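Local coordinates for protein alternansucrase (Leuconostoc mesenteroides, PDB 6HVG) that belongs to glycoside hydrolase family 70, joining a (beta/alpha)8-barrel catalytic domain to repeats of the choline-binding and cell-wall-binding kind, at residues 821-826 with 1043-1048; 677-682 with 746-751; 814-819 with 881-886; 1018-1023 with 1037-1042. All blocks are in the same frame, centred on the assembly; numbering follows the deposited sequence.

Interactions 1 and 2 are pairings of neighbouring strands in the same eight-stranded parallel barrel, the second of them loose. Their centres lie about 10 Å apart, and probable backbone hydrogen bonds link them directly, Arg823 N to Ser747 O at 2.7 Å and Ser747 N to Val821 O at 3.1 Å. Interaction 3, about 17 Å from interaction 1 between centres, ties the loop leading into strand 821-825 to an antiparallel sheet. Interaction 4 joins the loop 1018-1023 to the short helix that precedes strand 1045-1047; it meets interaction 3 where Asp819 N lies 2.8 Å from Asp1041 OD2, a probable hydrogen bond. The calcium ion is bound by Glu575, Asp581, Asn625 and Asp1159, none of which belongs to these segments.

Interaction 1: residues 821-826 with 1043-1048; sequences VPRVYY and NVIYEG
Pro822, Val824 and Tyr826 exchange backbone hydrogen bonds with Ile1045 and Glu1047: Ile1045 N to Pro822 O (3.1 Å), Val824 N to Ile1045 O (2.9 Å), Glu1047 N to Val824 O (2.8 Å) and Tyr826 N to Glu1047 O (2.8 Å). The strands run parallel, 26° apart in direction.

Charge joins Arg823 to Glu1047 on one face of the sheet. A bend at chi3 (67°) lays the guanidinium over the carboxylate, their planes only 14° apart, with NH2 3.8 Å from OE2. This long salt bridge is purely electrostatic, since no N-H points at the oxygen; the stronger partners are Glu1083 for Arg823 NH1 and His752 for Glu1047 OE2. A water accepts from Arg823 NE and donates to Glu1047 OE1, a second link between the two side chains.

Apolar contacts complete the interface. Val821 CG1 meets Ile1045 CG1 at 3.8 Å, the two side chains crossing at about a right angle. On the opposite face Val824 packs on Tyr1046, whose OH reaches the edge of the Tyr826 ring at CD1 (3.4 Å) and whose ring stacks on Phe1074.

Parallel neighbouring strands, with Arg823, Ile1045 and Glu1047 turned to the interior and Val824 and Tyr1046 to the surrounding helices, fit the (beta/alpha)8 barrel.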
loop_
_atom_site.group_PDB
_atom_site.type_symbol
_atom_site.label_atom_id
_atom_site.label_comp_id
_atom_site.label_asym_id
_atom_site.label_seq_id
_atom_site.Cartn_x
_atom_site.Cartn_y
_atom_site.Cartn_z
ATOM N N VAL A 821 25.862 15.197 1.911
ATOM C CA VAL A 821 25.160 16.188 2.698
ATOM C C VAL A 821 24.207 15.456 3.630
ATOM O O VAL A 821 23.183 14.943 3.193
ATOM C CB VAL A 821 24.335 17.135 1.829
ATOM C CG1 VAL A 821 23.537 18.088 2.723
ATOM C CG2 VAL A 821 25.201 17.899 0.830
ATOM N N PRO A 822 24.538 15.358 4.919
ATOM C CA PRO A 822 23.614 14.627 5.797
ATOM C C PRO A 822 22.297 15.362 6.014
ATOM O O PRO A 822 22.263 16.580 5.949
ATOM C CB PRO A 822 24.386 14.507 7.103
ATOM C CG PRO A 822 25.347 15.638 7.067
ATOM C CD PRO A 822 25.742 15.797 5.630
ATOM N N ARG A 823 21.221 14.609 6.220
ATOM C CA ARG A 823 19.944 15.181 6.600
ATOM C C ARG A 823 19.476 14.647 7.946
ATOM O O ARG A 823 19.542 13.442 8.210
ATOM C CB ARG A 823 18.879 14.913 5.558
ATOM C CG ARG A 823 17.622 15.726 5.828
ATOM C CD ARG A 823 16.605 15.597 4.708
ATOM N NE ARG A 823 16.081 14.248 4.641
ATOM C CZ ARG A 823 15.154 13.848 3.791
ATOM N NH1 ARG A 823 14.626 14.710 2.935
ATOM N NH2 ARG A 823 14.766 12.574 3.810
ATOM N N VAL A 824 19.010 15.571 8.783
ATOM C CA VAL A 824 18.559 15.256 10.119
ATOM C C VAL A 824 17.036 15.376 10.229
ATOM O O VAL A 824 16.430 16.375 9.790
ATOM C CB VAL A 824 19.200 16.200 11.148
ATOM C CG1 VAL A 824 18.719 15.855 12.547
ATOM C CG2 VAL A 824 20.716 16.122 11.075
ATOM N N TYR A 825 16.424 14.359 10.824
ATOM C CA TYR A 825 14.965 14.263 10.889
ATOM C C TYR A 825 14.462 14.868 12.190
ATOM O O TYR A 825 14.840 14.441 13.274
ATOM C CB TYR A 825 14.533 12.773 10.756
ATOM C CG TYR A 825 13.043 12.509 10.904
ATOM C CD1 TYR A 825 12.106 13.303 10.264
ATOM C CD2 TYR A 825 12.564 11.466 11.699
ATOM C CE1 TYR A 825 10.744 13.062 10.410
ATOM C CE2 TYR A 825 11.208 11.213 11.835
ATOM C CZ TYR A 825 10.306 12.015 11.195
ATOM O OH TYR A 825 8.965 11.786 11.347
ATOM N N TYR A 826 13.577 15.846 12.060
ATOM C CA TYR A 826 12.869 16.452 13.191
ATOM C C TYR A 826 12.482 15.456 14.263
ATOM O O TYR A 826 12.661 15.715 15.439
ATOM C CB TYR A 826 11.593 17.141 12.668
ATOM C CG TYR A 826 10.599 17.525 13.736
ATOM C CD1 TYR A 826 10.683 18.752 14.401
ATOM C CD2 TYR A 826 9.585 16.674 14.085
ATOM C CE1 TYR A 826 9.744 19.119 15.347
ATOM C CE2 TYR A 826 8.650 17.026 15.035
ATOM C CZ TYR A 826 8.735 18.251 15.663
ATOM O OH TYR A 826 7.795 18.572 16.611
ATOM N N ASN A 1043 27.601 21.328 4.368
ATOM C CA ASN A 1043 26.174 21.561 4.542
ATOM C C ASN A 1043 25.485 20.495 5.353
ATOM O O ASN A 1043 25.939 19.375 5.429
ATOM C CB ASN A 1043 25.494 21.657 3.195
ATOM C CG ASN A 1043 25.873 22.911 2.463
ATOM O OD1 ASN A 1043 25.317 23.978 2.727
ATOM N ND2 ASN A 1043 26.843 22.802 1.554
ATOM N N VAL A 1044 24.395 20.880 5.999
ATOM C CA VAL A 1044 23.510 19.947 6.694
ATOM C C VAL A 1044 22.073 20.387 6.443
ATOM O O VAL A 1044 21.729 21.559 6.668
ATOM C CB VAL A 1044 23.757 19.949 8.201
ATOM C CG1 VAL A 1044 22.799 18.989 8.879
ATOM C CG2 VAL A 1044 25.193 19.586 8.507
ATOM N N ILE A 1045 21.238 19.457 5.994
ATOM C CA ILE A 1045 19.817 19.735 5.805
ATOM C C ILE A 1045 19.057 19.266 7.023
ATOM O O ILE A 1045 19.356 18.213 7.567
ATOM C CB ILE A 1045 19.249 18.998 4.586
ATOM C CG1 ILE A 1045 20.037 19.352 3.329
ATOM C CG2 ILE A 1045 17.794 19.370 4.372
ATOM C CD1 ILE A 1045 19.747 18.450 2.166
ATOM N N TYR A 1046 18.087 20.045 7.452
ATOM C CA TYR A 1046 17.229 19.642 8.537
ATOM C C TYR A 1046 15.849 19.477 7.965
ATOM O O TYR A 1046 15.262 20.435 7.453
ATOM C CB TYR A 1046 17.224 20.695 9.625
ATOM C CG TYR A 1046 16.343 20.423 10.811
ATOM C CD1 TYR A 1046 16.635 19.403 11.695
ATOM C CD2 TYR A 1046 15.239 21.209 11.070
ATOM C CE1 TYR A 1046 15.842 19.160 12.802
ATOM C CE2 TYR A 1046 14.446 20.982 12.180
ATOM C CZ TYR A 1046 14.750 19.951 13.040
ATOM O OH TYR A 1046 13.952 19.735 14.136
ATOM N N GLU A 1047 15.350 18.248 8.022
ATOM C CA GLU A 1047 13.992 17.966 7.608
ATOM C C GLU A 1047 13.145 18.223 8.817
ATOM O O GLU A 1047 13.098 17.391 9.731
ATOM C CB GLU A 1047 13.918 16.522 7.205
ATOM C CG GLU A 1047 12.575 16.126 6.637
ATOM C CD GLU A 1047 12.468 14.622 6.497
ATOM O OE1 GLU A 1047 13.135 13.921 7.274
ATOM O OE2 GLU A 1047 11.748 14.147 5.607
ATOM N N GLY A 1048 12.484 19.377 8.844
ATOM C CA GLY A 1048 11.935 19.921 10.099
ATOM C C GLY A 1048 10.418 19.840 10.267
ATOM O O GLY A 1048 9.782 20.852 10.455
HETATM O O HOH W 1 15.953 12.847 6.962
#

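Interaction 2: residues 677-682 with 746-751; sequences LTMDYT and YSFVRA
Tyr746 folds its ring back against the backbone of Leu677, Thr678 and Met679. The first torsion places CG between its own backbone N and carbonyl carbon (chi1 77°), and CB rests near Val821 O of the next strand. From there CD1 comes 3.3 Å from Thr678 O, while CE1 approaches Met679 N at 3.4 Å. Leu677 O sits in the ring plane at its edge. Over one face lies Met679 CA, 3.9 Å from the ring centroid in a CH-pi contact, and Met679 CB follows it to 3.6 Å from CZ. At the tip, OH passes beside Met679 CB and finds its polar partner in Leu658 O, which anchors the ring at its far end.

Beyond CB the Met679 chain bends so that its methyl CE meets the edge of the Phe748 ring at CZ. The main chains are joined by Tyr746 N to Thr678 O (3.0 Å, 157° at the hydrogen), whereas Asp680 N to Tyr746 O is weak. Asp680 is also the N-cap of helix 681-692, accepting weakly from Thr682 N.

Strand 678-679 and helix 681-692 make one beta-alpha step of the (beta/alpha)8 barrel, and Leu677, whose backbone hydrogen-bonds to Ser656 and Leu658, beside strand 657-658, helps close the ring of strands.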
loop_
_atom_site.group_PDB
_atom_site.type_symbol
_atom_site.label_atom_id
_atom_site.label_comp_id
_atom_site.label_asym_id
_atom_site.label_seq_id
_atom_site.Cartn_x
_atom_site.Cartn_y
_atom_site.Cartn_z
ATOM N N LEU A 677 20.324 16.919 -5.780
ATOM C CA LEU A 677 21.058 15.841 -5.135
ATOM C C LEU A 677 20.242 14.561 -5.037
ATOM O O LEU A 677 19.121 14.579 -4.552
ATOM C CB LEU A 677 21.506 16.248 -3.732
ATOM C CG LEU A 677 22.492 17.405 -3.646
ATOM C CD1 LEU A 677 22.709 17.717 -2.174
ATOM C CD2 LEU A 677 23.799 17.085 -4.351
ATOM N N THR A 678 20.820 13.450 -5.489
ATOM C CA THR A 678 20.223 12.135 -5.232
ATOM C C THR A 678 20.298 11.776 -3.757
ATOM O O THR A 678 21.213 12.193 -3.058
ATOM C CB THR A 678 20.918 11.003 -6.014
ATOM O OG1 THR A 678 20.252 9.766 -5.742
ATOM C CG2 THR A 678 22.394 10.869 -5.607
ATOM N N MET A 679 19.349 10.971 -3.299
ATOM C CA MET A 679 19.488 10.320 -2.006
ATOM C C MET A 679 20.487 9.192 -2.160
ATOM O O MET A 679 20.792 8.752 -3.278
ATOM C CB MET A 679 18.159 9.762 -1.510
ATOM C CG MET A 679 17.873 8.319 -1.933
ATOM S SD MET A 679 16.198 7.737 -1.705
ATOM C CE MET A 679 15.670 8.429 -0.176
ATOM N N ASP A 680 20.975 8.705 -1.022
ATOM C CA ASP A 680 21.885 7.569 -0.989
ATOM C C ASP A 680 21.270 6.501 -0.108
ATOM O O ASP A 680 21.610 6.368 1.066
ATOM C CB ASP A 680 23.256 7.999 -0.472
ATOM C CG ASP A 680 24.252 6.851 -0.427
ATOM O OD1 ASP A 680 23.957 5.772 -0.998
ATOM O OD2 ASP A 680 25.332 7.030 0.192
ATOM N N TYR A 681 20.349 5.737 -0.696
ATOM C CA TYR A 681 19.650 4.694 0.036
ATOM C C TYR A 681 20.594 3.556 0.444
ATOM O O TYR A 681 20.303 2.848 1.394
ATOM C CB TYR A 681 18.471 4.140 -0.776
ATOM C CG TYR A 681 17.567 3.255 0.051
ATOM C CD1 TYR A 681 16.991 3.737 1.225
ATOM C CD2 TYR A 681 17.317 1.927 -0.307
ATOM C CE1 TYR A 681 16.177 2.933 2.011
ATOM C CE2 TYR A 681 16.515 1.108 0.487
ATOM C CZ TYR A 681 15.946 1.620 1.643
ATOM O OH TYR A 681 15.134 0.849 2.445
ATOM N N THR A 682 21.725 3.400 -0.240
ATOM C CA THR A 682 22.640 2.306 0.068
ATOM C C THR A 682 23.127 2.408 1.511
ATOM O O THR A 682 23.199 1.395 2.213
ATOM C CB THR A 682 23.854 2.245 -0.891
ATOM O OG1 THR A 682 24.642 3.426 -0.753
ATOM C CG2 THR A 682 23.412 2.111 -2.353
ATOM N N TYR A 746 22.680 13.421 -0.732
ATOM C CA TYR A 746 22.246 13.590 0.661
ATOM C C TYR A 746 21.921 12.239 1.258
ATOM O O TYR A 746 21.632 11.307 0.531
ATOM C CB TYR A 746 21.051 14.529 0.777
ATOM C CG TYR A 746 19.701 13.971 0.394
ATOM C CD1 TYR A 746 19.298 13.894 -0.932
ATOM C CD2 TYR A 746 18.809 13.550 1.367
ATOM C CE1 TYR A 746 18.045 13.388 -1.282
ATOM C CE2 TYR A 746 17.560 13.054 1.039
ATOM C CZ TYR A 746 17.172 12.982 -0.288
ATOM O OH TYR A 746 15.916 12.493 -0.613
ATOM N N SER A 747 22.014 12.115 2.575
ATOM C CA SER A 747 21.776 10.827 3.239
ATOM C C SER A 747 21.086 11.031 4.547
ATOM O O SER A 747 21.229 12.082 5.161
ATOM C CB SER A 747 23.101 10.059 3.461
ATOM O OG SER A 747 24.085 10.857 4.082
ATOM N N PHE A 748 20.353 10.019 4.988
ATOM C CA PHE A 748 19.615 10.117 6.241
ATOM C C PHE A 748 19.469 8.780 6.917
ATOM O O PHE A 748 19.675 7.756 6.305
ATOM C CB PHE A 748 18.231 10.716 5.995
ATOM C CG PHE A 748 17.418 9.969 4.981
ATOM C CD1 PHE A 748 17.483 10.298 3.630
ATOM C CD2 PHE A 748 16.579 8.952 5.369
ATOM C CE1 PHE A 748 16.746 9.619 2.685
ATOM C CE2 PHE A 748 15.828 8.270 4.431
ATOM C CZ PHE A 748 15.915 8.601 3.089
ATOM N N VAL A 749 19.114 8.822 8.199
ATOM C CA VAL A 749 18.796 7.627 8.979
ATOM C C VAL A 749 17.294 7.394 8.970
ATOM O O VAL A 749 16.841 6.273 8.797
ATOM C CB VAL A 749 19.278 7.765 10.424
ATOM C CG1 VAL A 749 18.942 6.518 11.224
ATOM C CG2 VAL A 749 20.789 8.017 10.444
ATOM N N ARG A 750 16.522 8.459 9.154
ATOM C CA ARG A 750 15.058 8.381 9.096
ATOM C C ARG A 750 14.513 9.582 8.368
ATOM O O ARG A 750 15.215 10.564 8.170
ATOM C CB ARG A 750 14.430 8.313 10.509
ATOM C CG ARG A 750 14.811 7.064 11.277
ATOM C CD ARG A 750 13.735 6.633 12.253
ATOM N NE ARG A 750 13.514 7.642 13.284
ATOM C CZ ARG A 750 12.348 8.187 13.597
ATOM N NH1 ARG A 750 11.227 7.845 12.982
ATOM N NH2 ARG A 750 12.311 9.097 14.549
ATOM N N ALA A 751 13.247 9.498 7.975
ATOM C CA ALA A 751 12.584 10.593 7.292
ATOM C C ALA A 751 11.125 10.679 7.700
ATOM O O ALA A 751 10.608 9.783 8.355
ATOM C CB ALA A 751 12.727 10.416 5.790
HETATM O O HOH W 2 19.876 8.380 2.139
#

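Interaction 3: residues 814-819 with 881-886; sequences LLTNKD and LTSVRF
The loop 814-819 runs past strand 881-885 without pairing with it, Thr816 CA and Arg885 CA being 7.3 Å apart, and the gap is crossed by side chains. Arg885 does most of this work. Its CG stands beside the backbone N (chi1 -73°), and further bends at chi2 and chi3 curl the chain around the Thr816 carbonyl. NH1 then donates to Thr816 O at 2.7 Å, with an angle of 147° at the hydrogen. The oxygen lies within the guanidinium plane, but the donor stands 55° out of the carbonyl plane and so is not aimed at a lone pair.

Lys818 approaches at about a right angle, its CB 3.6 Å above the centre of one guanidinium face. Its backbone N is 3.2 Å from Arg885 NH1, yet both are donors; that N-H goes to Gln862 OE1. Gln862 NE2 in turn serves Ser883 OG and Asn817 OD1, while Arg885 NE donates to Gly860 O.

The buried guanidinium thus draws on main-chain carbonyls of two separate loops, and its charge would probably polarise both. The like-charged Lys818 keeps its ammonium aside, NZ 5.5 Å from Arg885 NH2, and offers aliphatic carbon instead.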
loop_
_atom_site.group_PDB
_atom_site.type_symbol
_atom_site.label_atom_id
_atom_site.label_comp_id
_atom_site.label_asym_id
_atom_site.label_seq_id
_atom_site.Cartn_x
_atom_site.Cartn_y
_atom_site.Cartn_z
ATOM N N LEU A 814 26.472 8.984 10.274
ATOM C CA LEU A 814 25.899 9.889 9.284
ATOM C C LEU A 814 26.622 11.218 9.265
ATOM O O LEU A 814 26.916 11.758 8.197
ATOM C CB LEU A 814 24.419 10.151 9.567
ATOM C CG LEU A 814 23.704 10.955 8.492
ATOM C CD1 LEU A 814 23.480 10.098 7.257
ATOM C CD2 LEU A 814 22.379 11.486 9.015
ATOM N N LEU A 815 26.910 11.726 10.456
ATOM C CA LEU A 815 27.419 13.088 10.627
ATOM C C LEU A 815 28.929 13.231 10.504
ATOM O O LEU A 815 29.423 14.347 10.482
ATOM C CB LEU A 815 26.960 13.650 11.975
ATOM C CG LEU A 815 25.439 13.800 12.124
ATOM C CD1 LEU A 815 25.077 14.164 13.545
ATOM C CD2 LEU A 815 24.851 14.822 11.165
ATOM N N THR A 816 29.656 12.114 10.420
ATOM C CA THR A 816 31.114 12.124 10.191
ATOM C C THR A 816 31.529 11.618 8.801
ATOM O O THR A 816 32.698 11.698 8.440
ATOM C CB THR A 816 31.850 11.271 11.249
ATOM O OG1 THR A 816 31.331 9.927 11.270
ATOM C CG2 THR A 816 31.685 11.882 12.614
ATOM N N ASN A 817 30.592 11.089 8.015
ATOM C CA ASN A 817 30.920 10.595 6.671
ATOM C C ASN A 817 31.333 11.707 5.702
ATOM O O ASN A 817 30.638 12.732 5.560
ATOM C CB ASN A 817 29.730 9.829 6.065
ATOM C CG ASN A 817 29.704 8.345 6.442
ATOM O OD1 ASN A 817 30.662 7.805 6.970
ATOM N ND2 ASN A 817 28.576 7.682 6.158
ATOM N N LYS A 818 32.439 11.464 5.011
ATOM C CA LYS A 818 32.869 12.301 3.909
ATOM C C LYS A 818 31.993 12.063 2.657
ATOM O O LYS A 818 31.392 11.000 2.479
ATOM C CB LYS A 818 34.332 12.002 3.583
ATOM C CG LYS A 818 34.975 12.894 2.531
ATOM C CD LYS A 818 36.454 12.575 2.371
ATOM C CE LYS A 818 36.981 12.968 1.001
ATOM N NZ LYS A 818 36.856 14.422 0.720
ATOM N N ASP A 819 31.917 13.075 1.803
ATOM C CA ASP A 819 31.194 13.016 0.532
ATOM C C ASP A 819 29.707 12.682 0.723
ATOM O O ASP A 819 29.201 11.708 0.170
ATOM C CB ASP A 819 31.870 12.028 -0.439
ATOM C CG ASP A 819 33.169 12.559 -1.022
ATOM O OD1 ASP A 819 33.235 13.769 -1.354
ATOM O OD2 ASP A 819 34.132 11.760 -1.180
ATOM N N LEU A 881 33.288 -1.183 14.366
ATOM C CA LEU A 881 33.648 -0.334 13.221
ATOM C C LEU A 881 34.409 0.908 13.677
ATOM O O LEU A 881 34.012 1.556 14.629
ATOM C CB LEU A 881 32.395 0.071 12.436
ATOM C CG LEU A 881 32.569 1.030 11.247
ATOM C CD1 LEU A 881 31.747 0.586 10.049
ATOM C CD2 LEU A 881 32.171 2.441 11.621
ATOM N N THR A 882 35.497 1.219 12.984
ATOM C CA THR A 882 36.299 2.375 13.304
ATOM C C THR A 882 36.354 3.343 12.132
ATOM O O THR A 882 36.861 3.012 11.067
ATOM C CB THR A 882 37.721 1.971 13.738
ATOM O OG1 THR A 882 38.325 1.129 12.755
ATOM C CG2 THR A 882 37.663 1.242 15.060
ATOM N N SER A 883 35.808 4.536 12.349
ATOM C CA SER A 883 35.725 5.590 11.324
ATOM C C SER A 883 36.443 6.823 11.823
ATOM O O SER A 883 36.185 7.277 12.940
ATOM C CB SER A 883 34.266 5.943 10.987
ATOM O OG SER A 883 34.175 6.876 9.923
ATOM N N VAL A 884 37.323 7.362 10.982
ATOM C CA VAL A 884 38.194 8.474 11.330
ATOM C C VAL A 884 38.115 9.561 10.275
ATOM O O VAL A 884 37.976 9.249 9.113
ATOM C CB VAL A 884 39.679 8.027 11.415
ATOM C CG1 VAL A 884 40.601 9.224 11.609
ATOM C CG2 VAL A 884 39.862 7.001 12.533
ATOM N N ARG A 885 38.185 10.821 10.694
ATOM C CA ARG A 885 38.435 11.951 9.803
ATOM C C ARG A 885 39.709 12.657 10.311
ATOM O O ARG A 885 39.871 12.842 11.506
ATOM C CB ARG A 885 37.242 12.932 9.775
ATOM C CG ARG A 885 35.977 12.464 9.023
ATOM C CD ARG A 885 36.145 12.246 7.489
ATOM N NE ARG A 885 36.023 13.464 6.685
ATOM C CZ ARG A 885 34.878 14.116 6.477
ATOM N NH1 ARG A 885 33.726 13.690 6.984
ATOM N NH2 ARG A 885 34.880 15.222 5.748
ATOM N N PHE A 886 40.577 13.108 9.403
ATOM C CA PHE A 886 41.908 13.612 9.761
ATOM C C PHE A 886 42.104 15.117 10.071
ATOM O O PHE A 886 42.981 15.448 10.860
ATOM C CB PHE A 886 42.893 13.223 8.667
ATOM C CG PHE A 886 42.941 11.759 8.390
ATOM C CD1 PHE A 886 43.379 10.867 9.358
ATOM C CD2 PHE A 886 42.532 11.265 7.163
ATOM C CE1 PHE A 886 43.425 9.503 9.106
ATOM C CE2 PHE A 886 42.579 9.903 6.900
ATOM C CZ PHE A 886 43.029 9.015 7.880
#

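Interaction 4: residues 1018-1023 with 1037-1042; sequences ARTVAT and NAALDS
Thr1020 N donates to Ser1042 OG at 2.9 Å, a nearly straight bond (163° at the hydrogen) and the one direct hydrogen bond between the segments. Van der Waals contacts surround this bond. Arg1019 CB lies 3.6 Å from the same Ser1042 OG, while Thr1020 OG1 touches Ala1038 CB at 3.4 Å. One peptide on, Thr1020 O receives the CA-H of Ala1039 (3.5 Å), and Ala1022 CB meets Ala1039 CB at 4.2 Å. A water links Arg1019 NH1 to Ser1042 O.

With OG beside its own backbone N (chi1 -53°), the Ser1042 hydroxyl accepts from Thr1020 N and donates to Ala1038 O at 2.7 Å. The carbonyl belongs to a short, weakly bonded helical turn, 1038-1041, that follows the long loop after strand 1003-1009 and leads into strand 1045-1047 of the parallel (beta/alpha)8 barrel. Asn1037 is the N-cap of that turn, its OD1 accepting from Leu1040 N at 3.0 Å (169° at the hydrogen).

Further out, Asn1037 ND2 is held by Asp648, and Asp1041 O accepts from Arg854 NH2. On the loop side, Arg1019 NH2 forms a salt bridge with Asp1017, and Lys888 NZ donates to Arg1019 O.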
loop_
_atom_site.group_PDB
_atom_site.type_symbol
_atom_site.label_atom_id
_atom_site.label_comp_id
_atom_site.label_asym_id
_atom_site.label_seq_id
_atom_site.Cartn_x
_atom_site.Cartn_y
_atom_site.Cartn_z
ATOM N N ALA A 1018 35.627 24.050 10.994
ATOM C CA ALA A 1018 36.396 23.211 10.059
ATOM C C ALA A 1018 35.814 23.151 8.645
ATOM O O ALA A 1018 36.344 22.467 7.776
ATOM C CB ALA A 1018 36.478 21.801 10.610
ATOM N N ARG A 1019 34.710 23.852 8.442
ATOM C CA ARG A 1019 33.958 23.841 7.189
ATOM C C ARG A 1019 34.683 24.573 6.065
ATOM O O ARG A 1019 35.480 25.462 6.314
ATOM C CB ARG A 1019 32.573 24.460 7.443
ATOM C CG ARG A 1019 31.740 23.613 8.400
ATOM C CD ARG A 1019 30.350 24.173 8.648
ATOM N NE ARG A 1019 30.401 25.409 9.402
ATOM C CZ ARG A 1019 29.350 26.141 9.733
ATOM N NH1 ARG A 1019 28.117 25.787 9.388
ATOM N NH2 ARG A 1019 29.548 27.248 10.422
ATOM N N THR A 1020 34.384 24.193 4.831
ATOM C CA THR A 1020 34.936 24.845 3.665
ATOM C C THR A 1020 33.868 25.741 2.991
ATOM O O THR A 1020 32.766 25.292 2.684
ATOM C CB THR A 1020 35.477 23.786 2.691
ATOM O OG1 THR A 1020 36.433 22.953 3.366
ATOM C CG2 THR A 1020 36.138 24.427 1.491
ATOM N N VAL A 1021 34.184 27.017 2.790
ATOM C CA VAL A 1021 33.310 27.895 2.030
ATOM C C VAL A 1021 33.371 27.521 0.541
ATOM O O VAL A 1021 34.406 27.107 0.027
ATOM C CB VAL A 1021 33.684 29.373 2.265
ATOM C CG1 VAL A 1021 32.926 30.308 1.325
ATOM C CG2 VAL A 1021 33.393 29.749 3.720
ATOM N N ALA A 1022 32.238 27.629 -0.139
ATOM C CA ALA A 1022 32.157 27.293 -1.549
ATOM C C ALA A 1022 32.765 28.400 -2.403
ATOM O O ALA A 1022 32.532 29.582 -2.152
ATOM C CB ALA A 1022 30.710 27.072 -1.943
ATOM N N THR A 1023 33.503 28.007 -3.432
ATOM C CA THR A 1023 34.290 28.930 -4.247
ATOM C C THR A 1023 33.526 29.476 -5.457
ATOM O O THR A 1023 32.834 28.736 -6.163
ATOM C CB THR A 1023 35.569 28.233 -4.764
ATOM O OG1 THR A 1023 35.225 27.038 -5.481
ATOM C CG2 THR A 1023 36.476 27.880 -3.601
ATOM N N ASN A 1037 32.388 17.523 -2.602
ATOM C CA ASN A 1037 33.668 17.996 -2.129
ATOM C C ASN A 1037 33.517 18.549 -0.724
ATOM O O ASN A 1037 32.439 18.487 -0.158
ATOM C CB ASN A 1037 34.247 19.029 -3.095
ATOM C CG ASN A 1037 33.317 20.199 -3.352
ATOM O OD1 ASN A 1037 32.672 20.716 -2.441
ATOM N ND2 ASN A 1037 33.293 20.657 -4.582
ATOM N N ALA A 1038 34.596 19.089 -0.164
ATOM C CA ALA A 1038 34.583 19.571 1.219
ATOM C C ALA A 1038 33.577 20.674 1.443
ATOM O O ALA A 1038 32.984 20.757 2.520
ATOM C CB ALA A 1038 35.963 20.034 1.622
ATOM N N ALA A 1039 33.349 21.500 0.420
ATOM C CA ALA A 1039 32.362 22.581 0.532
ATOM C C ALA A 1039 30.947 22.048 0.620
ATOM O O ALA A 1039 30.203 22.424 1.503
ATOM C CB ALA A 1039 32.498 23.562 -0.625
ATOM N N LEU A 1040 30.568 21.164 -0.295
ATOM C CA LEU A 1040 29.232 20.567 -0.259
ATOM C C LEU A 1040 29.056 19.795 1.041
ATOM O O LEU A 1040 28.004 19.879 1.653
ATOM C CB LEU A 1040 29.011 19.651 -1.457
ATOM C CG LEU A 1040 27.584 19.188 -1.732
ATOM C CD1 LEU A 1040 26.641 20.352 -1.884
ATOM C CD2 LEU A 1040 27.519 18.348 -2.997
ATOM N N ASP A 1041 30.112 19.101 1.499
ATOM C CA ASP A 1041 30.073 18.332 2.741
ATOM C C ASP A 1041 29.862 19.202 3.976
ATOM O O ASP A 1041 29.434 18.710 5.022
ATOM C CB ASP A 1041 31.352 17.522 2.929
ATOM C CG ASP A 1041 31.525 16.414 1.895
ATOM O OD1 ASP A 1041 30.618 16.198 1.051
ATOM O OD2 ASP A 1041 32.603 15.765 1.921
ATOM N N SER A 1042 30.157 20.495 3.866
ATOM C CA SER A 1042 29.968 21.426 4.979
ATOM C C SER A 1042 28.510 21.800 5.225
ATOM O O SER A 1042 28.217 22.519 6.178
ATOM C CB SER A 1042 30.793 22.688 4.750
ATOM O OG SER A 1042 32.155 22.350 4.498
HETATM O O HOH W 3 27.319 22.719 8.722
#